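Local coordinates for protein acyl-CoA dehydrogenase (PDB 2Z1Q) that probably oxidises saturated acyl-CoA thioesters to their 2,3-dehydroacyl forms with FAD as cofactor, at residues K221-K226 / D390-R395; S183-A188 / S229-I234; T24-D29 / L496-R501. One frame throughout, in Å; residues are numbered along the deposited sequence.

Contact 1: residues K221-K226 / D390-R395; sequences KKMGIK and DARINR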
loop_
_atom_site.group_PDB
_atom_site.type_symbol
_atom_site.label_atom_id
_atom_site.label_comp_id
_atom_site.label_asym_id
_atom_site.label_seq_id
_atom_site.Cartn_x
_atom_site.Cartn_y
_atom_site.Cartn_z
ATOM N N LYS B 221 6.032 -17.538 10.479
ATOM C CA LYS B 221 6.573 -16.202 10.677
ATOM C C LYS B 221 5.982 -15.305 9.590
ATOM O O LYS B 221 6.289 -15.465 8.416
ATOM C CB LYS B 221 8.099 -16.219 10.590
ATOM C CG LYS B 221 8.783 -17.102 11.641
ATOM C CD LYS B 221 10.276 -16.820 11.672
ATOM C CE LYS B 221 10.971 -17.459 12.877
ATOM N NZ LYS B 221 11.171 -18.924 12.726
ATOM N N LYS B 222 5.114 -14.372 9.967
ATOM C CA LYS B 222 4.504 -13.512 8.955
ATOM C C LYS B 222 4.871 -12.038 9.088
ATOM O O LYS B 222 5.504 -11.635 10.065
ATOM C CB LYS B 222 2.989 -13.679 8.966
ATOM C CG LYS B 222 2.357 -13.647 10.336
ATOM C CD LYS B 222 2.073 -15.058 10.843
ATOM C CE LYS B 222 1.581 -15.060 12.301
ATOM N NZ LYS B 222 0.135 -14.750 12.488
ATOM N N MET B 223 4.466 -11.225 8.109
ATOM C CA MET B 223 4.825 -9.809 8.191
ATOM C C MET B 223 4.072 -9.062 9.284
ATOM O O MET B 223 4.574 -8.066 9.793
ATOM C CB MET B 223 4.695 -9.059 6.836
ATOM C CG MET B 223 3.350 -8.483 6.477
ATOM S SD MET B 223 3.364 -7.155 5.255
ATOM C CE MET B 223 3.976 -8.025 3.815
ATOM N N GLY B 224 2.895 -9.564 9.662
ATOM C CA GLY B 224 2.094 -8.894 10.678
ATOM C C GLY B 224 1.217 -9.798 11.523
ATOM O O GLY B 224 1.304 -11.021 11.433
ATOM N N ILE B 225 0.331 -9.187 12.311
ATOM C CA ILE B 225 -0.528 -9.911 13.251
ATOM C C ILE B 225 0.280 -11.008 13.954
ATOM O O ILE B 225 -0.148 -12.164 14.044
ATOM C CB ILE B 225 -1.807 -10.530 12.591
ATOM C CG1 ILE B 225 -1.459 -11.501 11.471
ATOM C CG2 ILE B 225 -2.683 -9.444 12.020
ATOM C CD1 ILE B 225 -2.696 -12.172 10.922
ATOM N N LYS B 226 1.458 -10.625 14.445
ATOM C CA LYS B 226 2.343 -11.557 15.140
ATOM C C LYS B 226 1.739 -12.085 16.444
ATOM O O LYS B 226 2.104 -13.167 16.907
ATOM C CB LYS B 226 3.687 -10.891 15.416
ATOM C CG LYS B 226 4.535 -10.632 14.170
ATOM C CD LYS B 226 5.777 -9.834 14.526
ATOM C CE LYS B 226 6.713 -9.756 13.334
ATOM N NZ LYS B 226 5.914 -9.372 12.170
ATOM N N ASP B 390 -0.165 -5.207 9.999
ATOM C CA ASP B 390 -1.354 -5.990 10.360
ATOM C C ASP B 390 -2.472 -5.863 9.324
ATOM O O ASP B 390 -3.256 -6.793 9.118
ATOM C CB ASP B 390 -1.918 -5.531 11.717
ATOM C CG ASP B 390 -0.994 -5.839 12.892
ATOM O OD1 ASP B 390 0.054 -6.499 12.688
ATOM O OD2 ASP B 390 -1.321 -5.418 14.026
ATOM N N ALA B 391 -2.554 -4.702 8.686
ATOM C CA ALA B 391 -3.622 -4.464 7.718
ATOM C C ALA B 391 -3.547 -5.287 6.450
ATOM O O ALA B 391 -4.561 -5.752 5.938
ATOM C CB ALA B 391 -3.660 -2.996 7.355
ATOM N N ARG B 392 -2.327 -5.445 5.955
ATOM C CA ARG B 392 -2.054 -6.155 4.710
ATOM C C ARG B 392 -2.798 -7.493 4.513
ATOM O O ARG B 392 -3.242 -7.806 3.400
ATOM C CB ARG B 392 -0.533 -6.371 4.579
ATOM C CG ARG B 392 0.012 -6.157 3.171
ATOM C CD ARG B 392 -0.915 -6.806 2.209
ATOM N NE ARG B 392 -0.792 -6.437 0.812
ATOM C CZ ARG B 392 -1.673 -6.862 -0.083
ATOM N NH1 ARG B 392 -1.568 -6.538 -1.367
ATOM N NH2 ARG B 392 -2.690 -7.597 0.335
ATOM N N ILE B 393 -2.946 -8.276 5.576
ATOM C CA ILE B 393 -3.614 -9.577 5.463
ATOM C C ILE B 393 -5.101 -9.499 5.102
ATOM O O ILE B 393 -5.649 -10.405 4.475
ATOM C CB ILE B 393 -3.448 -10.385 6.785
ATOM C CG1 ILE B 393 -3.834 -11.851 6.563
ATOM C CG2 ILE B 393 -4.306 -9.773 7.889
ATOM C CD1 ILE B 393 -3.001 -12.558 5.498
ATOM N N ASN B 394 -5.750 -8.400 5.456
ATOM C CA ASN B 394 -7.175 -8.253 5.193
ATOM C C ASN B 394 -7.703 -8.404 3.778
ATOM O O ASN B 394 -8.798 -8.928 3.596
ATOM C CB ASN B 394 -7.654 -6.957 5.822
ATOM C CG ASN B 394 -7.533 -7.007 7.321
ATOM O OD1 ASN B 394 -8.034 -7.940 7.951
ATOM N ND2 ASN B 394 -6.849 -6.034 7.902
ATOM N N ARG B 395 -6.934 -7.977 2.783
ATOM C CA ARG B 395 -7.353 -8.106 1.389
ATOM C C ARG B 395 -7.232 -9.556 0.914
ATOM O O ARG B 395 -7.563 -9.879 -0.231
ATOM C CB ARG B 395 -6.511 -7.180 0.510
ATOM C CG ARG B 395 -6.785 -5.692 0.745
ATOM C CD ARG B 395 -5.540 -4.847 0.441
ATOM N NE ARG B 395 -5.123 -4.926 -0.957
ATOM C CZ ARG B 395 -3.974 -4.443 -1.422
ATOM N NH1 ARG B 395 -3.118 -3.844 -0.615
ATOM N NH2 ARG B 395 -3.681 -4.564 -2.710
HETATM O O HOH W 1 2.423 -7.789 13.783
#

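Contact 2: residues S183-A188 / S229-I234; sequences SNAGFA and STRQVI. With FAD (flavin-adenine dinucleotide), chain D.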
loop_
_atom_site.group_PDB
_atom_site.type_symbol
_atom_site.label_atom_id
_atom_site.label_comp_id
_atom_site.label_asym_id
_atom_site.label_seq_id
_atom_site.Cartn_x
_atom_site.Cartn_y
_atom_site.Cartn_z
ATOM N N SER B 183 -5.157 -20.596 12.101
ATOM C CA SER B 183 -5.148 -19.642 13.217
ATOM C C SER B 183 -5.566 -20.361 14.501
ATOM O O SER B 183 -6.454 -21.219 14.470
ATOM C CB SER B 183 -6.135 -18.483 12.958
ATOM O OG SER B 183 -5.904 -17.849 11.716
ATOM N N ASN B 184 -4.923 -20.005 15.611
ATOM C CA ASN B 184 -5.208 -20.586 16.929
ATOM C C ASN B 184 -4.678 -22.013 17.116
ATOM O O ASN B 184 -4.821 -22.607 18.195
ATOM C CB ASN B 184 -6.732 -20.581 17.200
ATOM C CG ASN B 184 -7.317 -19.167 17.380
ATOM O OD1 ASN B 184 -8.535 -18.994 17.343
ATOM N ND2 ASN B 184 -6.466 -18.171 17.582
ATOM N N ALA B 185 -4.053 -22.560 16.078
ATOM C CA ALA B 185 -3.522 -23.922 16.114
ATOM C C ALA B 185 -2.571 -24.190 17.268
ATOM O O ALA B 185 -2.437 -25.329 17.720
ATOM C CB ALA B 185 -2.839 -24.241 14.795
ATOM N N GLY B 186 -1.908 -23.150 17.749
ATOM C CA GLY B 186 -0.966 -23.311 18.836
ATOM C C GLY B 186 -1.585 -23.612 20.198
ATOM O O GLY B 186 -0.893 -24.120 21.075
ATOM N N PHE B 187 -2.872 -23.308 20.375
ATOM C CA PHE B 187 -3.542 -23.541 21.657
ATOM C C PHE B 187 -5.007 -23.971 21.545
ATOM O O PHE B 187 -5.682 -24.143 22.558
ATOM C CB PHE B 187 -3.445 -22.281 22.525
ATOM C CG PHE B 187 -3.669 -21.005 21.755
ATOM C CD1 PHE B 187 -2.615 -20.124 21.529
ATOM C CD2 PHE B 187 -4.920 -20.705 21.227
ATOM C CE1 PHE B 187 -2.806 -18.962 20.784
ATOM C CE2 PHE B 187 -5.121 -19.549 20.480
ATOM C CZ PHE B 187 -4.062 -18.675 20.258
ATOM N N ALA B 188 -5.498 -24.135 20.320
ATOM C CA ALA B 188 -6.885 -24.543 20.106
ATOM C C ALA B 188 -7.134 -25.952 20.638
ATOM O O ALA B 188 -6.306 -26.849 20.449
ATOM C CB ALA B 188 -7.220 -24.492 18.620
ATOM N N SER B 229 -1.690 -16.771 16.600
ATOM C CA SER B 229 -1.053 -18.079 16.423
ATOM C C SER B 229 -1.490 -18.640 15.100
ATOM O O SER B 229 -2.695 -18.723 14.825
ATOM C CB SER B 229 -1.454 -19.077 17.511
ATOM O OG SER B 229 -1.218 -20.415 17.062
ATOM N N THR B 230 -0.513 -19.035 14.289
ATOM C CA THR B 230 -0.790 -19.631 12.995
ATOM C C THR B 230 0.218 -20.756 12.763
ATOM O O THR B 230 1.428 -20.533 12.699
ATOM C CB THR B 230 -0.682 -18.594 11.852
ATOM O OG1 THR B 230 -1.115 -17.309 12.310
ATOM C CG2 THR B 230 -1.572 -19.009 10.694
ATOM N N ARG B 231 -0.280 -21.976 12.650
ATOM C CA ARG B 231 0.588 -23.122 12.448
ATOM C C ARG B 231 0.003 -24.040 11.405
ATOM O O ARG B 231 -1.163 -23.933 11.029
ATOM C CB ARG B 231 0.763 -23.917 13.753
ATOM C CG ARG B 231 1.594 -23.252 14.849
ATOM C CD ARG B 231 1.312 -23.915 16.204
ATOM N NE ARG B 231 2.184 -23.433 17.276
ATOM C CZ ARG B 231 3.328 -24.012 17.635
ATOM N NH1 ARG B 231 3.755 -25.105 17.008
ATOM N NH2 ARG B 231 4.044 -23.500 18.628
ATOM N N GLN B 232 0.825 -24.962 10.936
ATOM C CA GLN B 232 0.388 -25.932 9.959
ATOM C C GLN B 232 -0.110 -27.115 10.784
ATOM O O GLN B 232 0.514 -27.484 11.780
ATOM C CB GLN B 232 1.571 -26.341 9.099
ATOM C CG GLN B 232 1.224 -27.164 7.916
ATOM C CD GLN B 232 2.452 -27.538 7.132
ATOM O OE1 GLN B 232 3.300 -28.285 7.613
ATOM N NE2 GLN B 232 2.561 -27.017 5.917
ATOM N N VAL B 233 -1.254 -27.676 10.411
ATOM C CA VAL B 233 -1.788 -28.823 11.138
ATOM C C VAL B 233 -1.614 -30.073 10.283
ATOM O O VAL B 233 -2.097 -30.130 9.154
ATOM C CB VAL B 233 -3.290 -28.633 11.493
ATOM C CG1 VAL B 233 -3.828 -29.884 12.170
ATOM C CG2 VAL B 233 -3.458 -27.437 12.420
ATOM N N ILE B 234 -0.915 -31.067 10.821
ATOM C CA ILE B 234 -0.668 -32.309 10.101
ATOM C C ILE B 234 -1.532 -33.451 10.633
ATOM O O ILE B 234 -1.736 -33.567 11.834
ATOM C CB ILE B 234 0.825 -32.714 10.220
ATOM C CG1 ILE B 234 1.708 -31.663 9.538
ATOM C CG2 ILE B 234 1.042 -34.101 9.623
ATOM C CD1 ILE B 234 3.199 -31.855 9.772
HETATM P PA FAD D . -2.999 -18.067 -3.829
HETATM O O1A FAD D . -2.399 -17.405 -2.697
HETATM O O2A FAD D . -3.147 -19.652 -3.961
HETATM O O5B FAD D . -3.997 -17.214 -4.682
HETATM C C5B FAD D . -3.268 -16.327 -5.530
HETATM C C4B FAD D . -4.412 -15.752 -6.334
HETATM O O4B FAD D . -5.731 -15.841 -5.971
HETATM C C3B FAD D . -4.209 -14.438 -7.216
HETATM O O3B FAD D . -3.527 -14.747 -8.438
HETATM C C2B FAD D . -5.764 -14.165 -7.340
HETATM O O2B FAD D . -6.184 -13.440 -8.499
HETATM C C1B FAD D . -6.021 -15.645 -7.306
HETATM N N9A FAD D . -7.228 -16.263 -7.767
HETATM C C8A FAD D . -7.702 -17.408 -7.194
HETATM N N7A FAD D . -8.764 -17.801 -7.795
HETATM C C5A FAD D . -9.064 -16.930 -8.781
HETATM C C6A FAD D . -10.096 -16.845 -9.763
HETATM N N6A FAD D . -11.079 -17.813 -9.802
HETATM N N1A FAD D . -10.072 -15.794 -10.627
HETATM C C2A FAD D . -9.110 -14.876 -10.600
HETATM N N3A FAD D . -8.142 -14.945 -9.707
HETATM C C4A FAD D . -8.054 -15.923 -8.791
HETATM N N1 FAD D . -7.219 -20.916 6.611
HETATM C C2 FAD D . -8.103 -21.629 7.341
HETATM O O2 FAD D . -8.684 -22.558 6.802
HETATM N N3 FAD D . -8.358 -21.372 8.649
HETATM C C4 FAD D . -7.729 -20.357 9.335
HETATM O O4 FAD D . -7.956 -20.137 10.499
HETATM C C4X FAD D . -6.730 -19.544 8.596
HETATM N N5 FAD D . -6.031 -18.554 9.175
HETATM C C5X FAD D . -5.092 -17.857 8.486
HETATM C C6 FAD D . -4.300 -16.839 9.128
HETATM C C7 FAD D . -3.304 -16.165 8.402
HETATM C C7M FAD D . -2.458 -15.114 9.095
HETATM C C8 FAD D . -3.082 -16.469 7.021
HETATM C C8M FAD D . -2.014 -15.774 6.207
HETATM C C9 FAD D . -3.842 -17.433 6.395
HETATM C C9A FAD D . -4.853 -18.151 7.104
HETATM N N10 FAD D . -5.588 -19.164 6.450
HETATM C C10 FAD D . -6.521 -19.898 7.153
HETATM C "C1'" FAD D . -5.265 -19.392 5.065
HETATM C "C2'" FAD D . -6.238 -18.765 4.055
HETATM O "O2'" FAD D . -7.526 -19.354 4.149
HETATM C "C3'" FAD D . -5.544 -19.060 2.764
HETATM O "O3'" FAD D . -4.262 -18.370 2.798
HETATM C "C4'" FAD D . -6.251 -18.583 1.525
HETATM O "O4'" FAD D . -7.531 -19.190 1.327
HETATM C "C5'" FAD D . -5.252 -18.939 0.485
HETATM O "O5'" FAD D . -5.581 -18.571 -0.758
HETATM P P FAD D . -4.166 -18.840 -1.464
HETATM O O1P FAD D . -3.135 -18.115 -0.674
HETATM O O2P FAD D . -3.815 -20.429 -1.473
HETATM O O3P FAD D . -4.367 -18.190 -2.949
HETATM O O HOH W 2 -3.960 -16.498 12.334
#

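Contact 3: residues T24-D29 / L496-R501; sequences TPEDFD and LLRARR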
loop_
_atom_site.group_PDB
_atom_site.type_symbol
_atom_site.label_atom_id
_atom_site.label_comp_id
_atom_site.label_asym_id
_atom_site.label_seq_id
_atom_site.Cartn_x
_atom_site.Cartn_y
_atom_site.Cartn_z
ATOM N N THR B 24 -28.098 2.947 10.893
ATOM C CA THR B 24 -26.859 3.712 11.040
ATOM C C THR B 24 -26.257 3.512 12.427
ATOM O O THR B 24 -26.910 2.987 13.328
ATOM C CB THR B 24 -27.091 5.227 10.870
ATOM O OG1 THR B 24 -27.911 5.702 11.946
ATOM C CG2 THR B 24 -27.763 5.523 9.539
ATOM N N PRO B 25 -24.997 3.935 12.612
ATOM C CA PRO B 25 -24.307 3.805 13.899
ATOM C C PRO B 25 -25.050 4.544 15.018
ATOM O O PRO B 25 -25.107 4.068 16.150
ATOM C CB PRO B 25 -22.926 4.396 13.613
ATOM C CG PRO B 25 -22.733 4.086 12.149
ATOM C CD PRO B 25 -24.080 4.429 11.569
ATOM N N GLU B 26 -25.627 5.703 14.709
ATOM C CA GLU B 26 -26.364 6.446 15.724
ATOM C C GLU B 26 -27.715 5.795 16.030
ATOM O O GLU B 26 -28.499 6.316 16.821
ATOM C CB GLU B 26 -26.552 7.916 15.312
ATOM C CG GLU B 26 -26.671 8.155 13.823
ATOM C CD GLU B 26 -25.343 8.062 13.079
ATOM O OE1 GLU B 26 -25.384 7.764 11.870
ATOM O OE2 GLU B 26 -24.267 8.296 13.686
ATOM N N ASP B 27 -27.981 4.647 15.408
ATOM C CA ASP B 27 -29.225 3.921 15.665
ATOM C C ASP B 27 -28.957 2.775 16.639
ATOM O O ASP B 27 -29.817 1.928 16.857
ATOM C CB ASP B 27 -29.801 3.336 14.377
ATOM C CG ASP B 27 -30.476 4.369 13.510
ATOM O OD1 ASP B 27 -30.390 4.233 12.275
ATOM O OD2 ASP B 27 -31.105 5.303 14.052
ATOM N N PHE B 28 -27.754 2.749 17.206
ATOM C CA PHE B 28 -27.365 1.706 18.155
ATOM C C PHE B 28 -28.183 1.834 19.440
ATOM O O PHE B 28 -28.156 2.879 20.085
ATOM C CB PHE B 28 -25.865 1.827 18.493
ATOM C CG PHE B 28 -24.931 1.386 17.379
ATOM C CD1 PHE B 28 -23.587 1.757 17.395
ATOM C CD2 PHE B 28 -25.385 0.584 16.331
ATOM C CE1 PHE B 28 -22.708 1.335 16.381
ATOM C CE2 PHE B 28 -24.519 0.162 15.319
ATOM C CZ PHE B 28 -23.179 0.539 15.344
ATOM N N ASP B 29 -28.915 0.791 19.818
ATOM C CA ASP B 29 -29.687 0.872 21.056
ATOM C C ASP B 29 -28.697 0.688 22.202
ATOM O O ASP B 29 -27.612 0.140 22.006
ATOM C CB ASP B 29 -30.786 -0.194 21.107
ATOM C CG ASP B 29 -30.248 -1.581 21.373
ATOM O OD1 ASP B 29 -29.676 -1.792 22.460
ATOM O OD2 ASP B 29 -30.404 -2.459 20.497
ATOM N N LEU B 496 -24.675 8.707 1.845
ATOM C CA LEU B 496 -25.535 9.868 1.611
ATOM C C LEU B 496 -26.816 9.829 2.431
ATOM O O LEU B 496 -27.189 10.819 3.054
ATOM C CB LEU B 496 -25.875 9.977 0.120
ATOM C CG LEU B 496 -25.130 11.056 -0.678
ATOM C CD1 LEU B 496 -25.097 10.684 -2.152
ATOM C CD2 LEU B 496 -25.808 12.410 -0.472
ATOM N N LEU B 497 -27.488 8.684 2.425
ATOM C CA LEU B 497 -28.725 8.547 3.182
ATOM C C LEU B 497 -28.493 8.776 4.666
ATOM O O LEU B 497 -29.364 9.297 5.357
ATOM C CB LEU B 497 -29.334 7.163 2.958
ATOM C CG LEU B 497 -29.782 6.869 1.524
ATOM C CD1 LEU B 497 -30.367 5.474 1.437
ATOM C CD2 LEU B 497 -30.809 7.897 1.090
ATOM N N ARG B 498 -27.322 8.393 5.165
ATOM C CA ARG B 498 -27.023 8.584 6.579
ATOM C C ARG B 498 -26.722 10.057 6.854
ATOM O O ARG B 498 -27.105 10.589 7.897
ATOM C CB ARG B 498 -25.839 7.706 7.010
ATOM C CG ARG B 498 -25.318 7.963 8.438
ATOM C CD ARG B 498 -24.087 7.109 8.759
ATOM N NE ARG B 498 -23.489 7.445 10.055
ATOM C CZ ARG B 498 -22.326 6.966 10.500
ATOM N NH1 ARG B 498 -21.877 7.336 11.696
ATOM N NH2 ARG B 498 -21.609 6.125 9.757
ATOM N N ALA B 499 -26.047 10.716 5.917
ATOM C CA ALA B 499 -25.702 12.121 6.083
ATOM C C ALA B 499 -26.953 13.004 6.233
ATOM O O ALA B 499 -26.921 14.026 6.919
ATOM C CB ALA B 499 -24.866 12.601 4.903
ATOM N N ARG B 500 -28.039 12.590 5.576
ATOM C CA ARG B 500 -29.314 13.313 5.613
ATOM C C ARG B 500 -29.934 13.281 7.007
ATOM O O ARG B 500 -30.500 14.272 7.470
ATOM C CB ARG B 500 -30.291 12.705 4.593
ATOM C CG ARG B 500 -29.888 12.933 3.137
ATOM C CD ARG B 500 -29.944 14.412 2.775
ATOM N NE ARG B 500 -28.923 14.807 1.806
ATOM C CZ ARG B 500 -28.866 14.384 0.547
ATOM N NH1 ARG B 500 -27.891 14.808 -0.248
ATOM N NH2 ARG B 500 -29.780 13.547 0.078
ATOM N N ARG B 501 -29.824 12.135 7.669
ATOM C CA ARG B 501 -30.355 11.980 9.015
ATOM C C ARG B 501 -29.387 12.567 10.021
ATOM O O ARG B 501 -29.768 13.331 10.901
ATOM C CB ARG B 501 -30.543 10.509 9.322
ATOM C CG ARG B 501 -31.457 9.817 8.357
ATOM C CD ARG B 501 -31.445 8.358 8.655
ATOM N NE ARG B 501 -31.726 8.133 10.065
ATOM C CZ ARG B 501 -31.580 6.963 10.674
ATOM N NH1 ARG B 501 -31.864 6.848 11.964
ATOM N NH2 ARG B 501 -31.143 5.912 9.993
#

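Contact 1: residues K221-K226 / D390-R395
Ile-225 and Ile-393 meet in the wall of the FAD pocket, where the loop joining two strands of the middle β-domain lies against the C-terminal part of helix 383-392 and the residues after it, in the C-terminal helical domain. Their side chains cross at about a right angle, Ile-225 CD1 lying 4.2 Å from Ile-393 CG2. Both also touch the flavin at the methyl groups of its dimethylbenzene ring. The polar link is made by Asp-390. With CG anti to its carbonyl carbon (chi1 -67°), the carboxylate swings toward the loop, and Ile-225 N donates to Asp-390 OD1 over 2.7 Å. The bond is nearly straight (163°), yet the donor stands well above the carboxylate plane. A water held 2.9 Å from Asp-390 OD1 donates to the same oxygen and accepts from Lys-226 N, so one oxygen serves two successive amides, one of them through water. Gly-224 makes the close approach possible, because a β-carbon there would collide with the backbone N of Asp-390. The loop is braced from within: Lys-222 NZ donates to Ile-225 O, and Lys-226 NZ reaches back to Lys-222 O at 3.1 Å. The sulfur of Met-223 rests on the aliphatic base of Arg-392, with SD 4.0 Å from CB. The guanidinium of Arg-392 runs on to Asp-367 of the second subunit, where Arg-395 also arrives, tying segment 390-395 into the dimer. The chemistry thus divides in two: isoleucines present an apolar surface to the flavin, while a carboxylate oxygen gripped by an amide and a water, its charge probably eased by both, fixes the loop to the helix.

Contact 2: residues S183-A188 / S229-I234
Two hydrogen bonds tie Asn-184 and Gly-186 to Ser-229. Asn-184 N donates to Ser-229 O over 2.7 Å, approaching from above the carbonyl plane, and the CA of Ser-183 makes a CA-H...O contact with that same oxygen. The side chain of Ser-229 adds the second link: with OG swung away from its own N (chi1 160°), it accepts from Gly-186 N at 2.9 Å and is also bonded to Glu-219, the salt-bridge partner of Arg-231. A β-carbon on Gly-186 would strike this hydroxyl. Replacing Ser-229 by an alanine would probably leave the amide of Gly-186 without its acceptor and cost Glu-219 one of its partners, freeing the turn to shift.

These bonds lie where strand 172-183 leaves the sheet of the middle β-domain. Ser-183 and Thr-230 form an antiparallel non-hydrogen-bonded pair, their side chains on the sheet face that meets the flavin, and the chain then turns at 184-188, with Asn-184 O accepting from both Phe-187 N and Ala-188 N.

Apolar packing follows the turn. Ala-185 CB sits 3.8 Å from Arg-231 CB and also touches Val-233 CG2. The ring of Phe-187 brings CE1 to 3.5 Å from Ser-229 CB. The extended chain of Arg-231 passes alongside Gly-186 CA.

Cofactor contacts come from the paired residues. Ser-183 OG donates to FAD N5 over 2.6 Å, its backbone N reaches FAD O4 at 3.3 Å, and the methyl of Thr-230 lies against the isoalloxazine, CG2 being 3.8 Å from FAD C6.

Contact 3: residues T24-D29 / L496-R501
Thr-24 and Arg-498 mark the nearest backbone approach, their CA atoms 6.6 Å apart, where a short 3-10 turn at 25-27 faces the helical segment 496-501. The turn is closed by Asp-27 N bonding to Thr-24 O, and at its far end Asp-29 caps helix 30-54. Two arginines one helical turn apart cross the gap. Arg-498, extended from CG to NE with CG anti to the backbone N (chi1 172°), meets Glu-26 side-on: NE donates to OE1 at 2.6 Å and NH1 reaches OE2 at 3.3 Å, each on a syn lone pair. The two flat groups are 35° apart, so Glu-26 is gripped at a slant. Pro-25 covers one face of the same guanidinium, its CD 3.3 Å from Arg-498 CZ, and the remaining nitrogen, NH2, is bonded to Glu-317 and Ser-318 of helix 300-331. Arg-501, bent at chi3, meets Asp-27 end-on instead. NH1 donates to Asp-27 OD2 at 2.7 Å and NH2 to OD1 at 2.9 Å, with the planes nearly coplanar at 23°. Asp-27 OD1 also accepts Thr-24 N on its anti side, a bond of 3.0 Å that holds the carboxylate toward Arg-501. Between the two arginines lies the methyl of Thr-24, its CG2 3.6 Å from Arg-498 CG and also touching Arg-501 NH2. A side-on and an end-on bidentate salt bridge, one helical turn apart, thus join the 3-10 turn before helix 30-54 to helix 476-502, the N-terminal helical part to the C-terminal helices, away from the flavin.

Along the chain the segments come in the order 24-29, 183-188, 221-226, 229-234, 390-395, 496-501, so contacts 1 and 2 interleave and contact 3 spans both. Contacts 1 and 2, their centres about 16 Å apart, meet in the middle β-domain, to which contact 1 adds a helix of the C-terminal domain: the loop 221-226 leads into strand 230-235, and Lys-222 NZ probably hydrogen-bonds Thr-230 OG1 at 2.9 Å. Together they border the isoalloxazine from loop, strand and helix. Contact 3, the tie between the turn before helix 30-54 and helix 476-502, lies away from the flavin across the chain's centre, about 32 Å from contact 1 and 40 Å from contact 2 between centres.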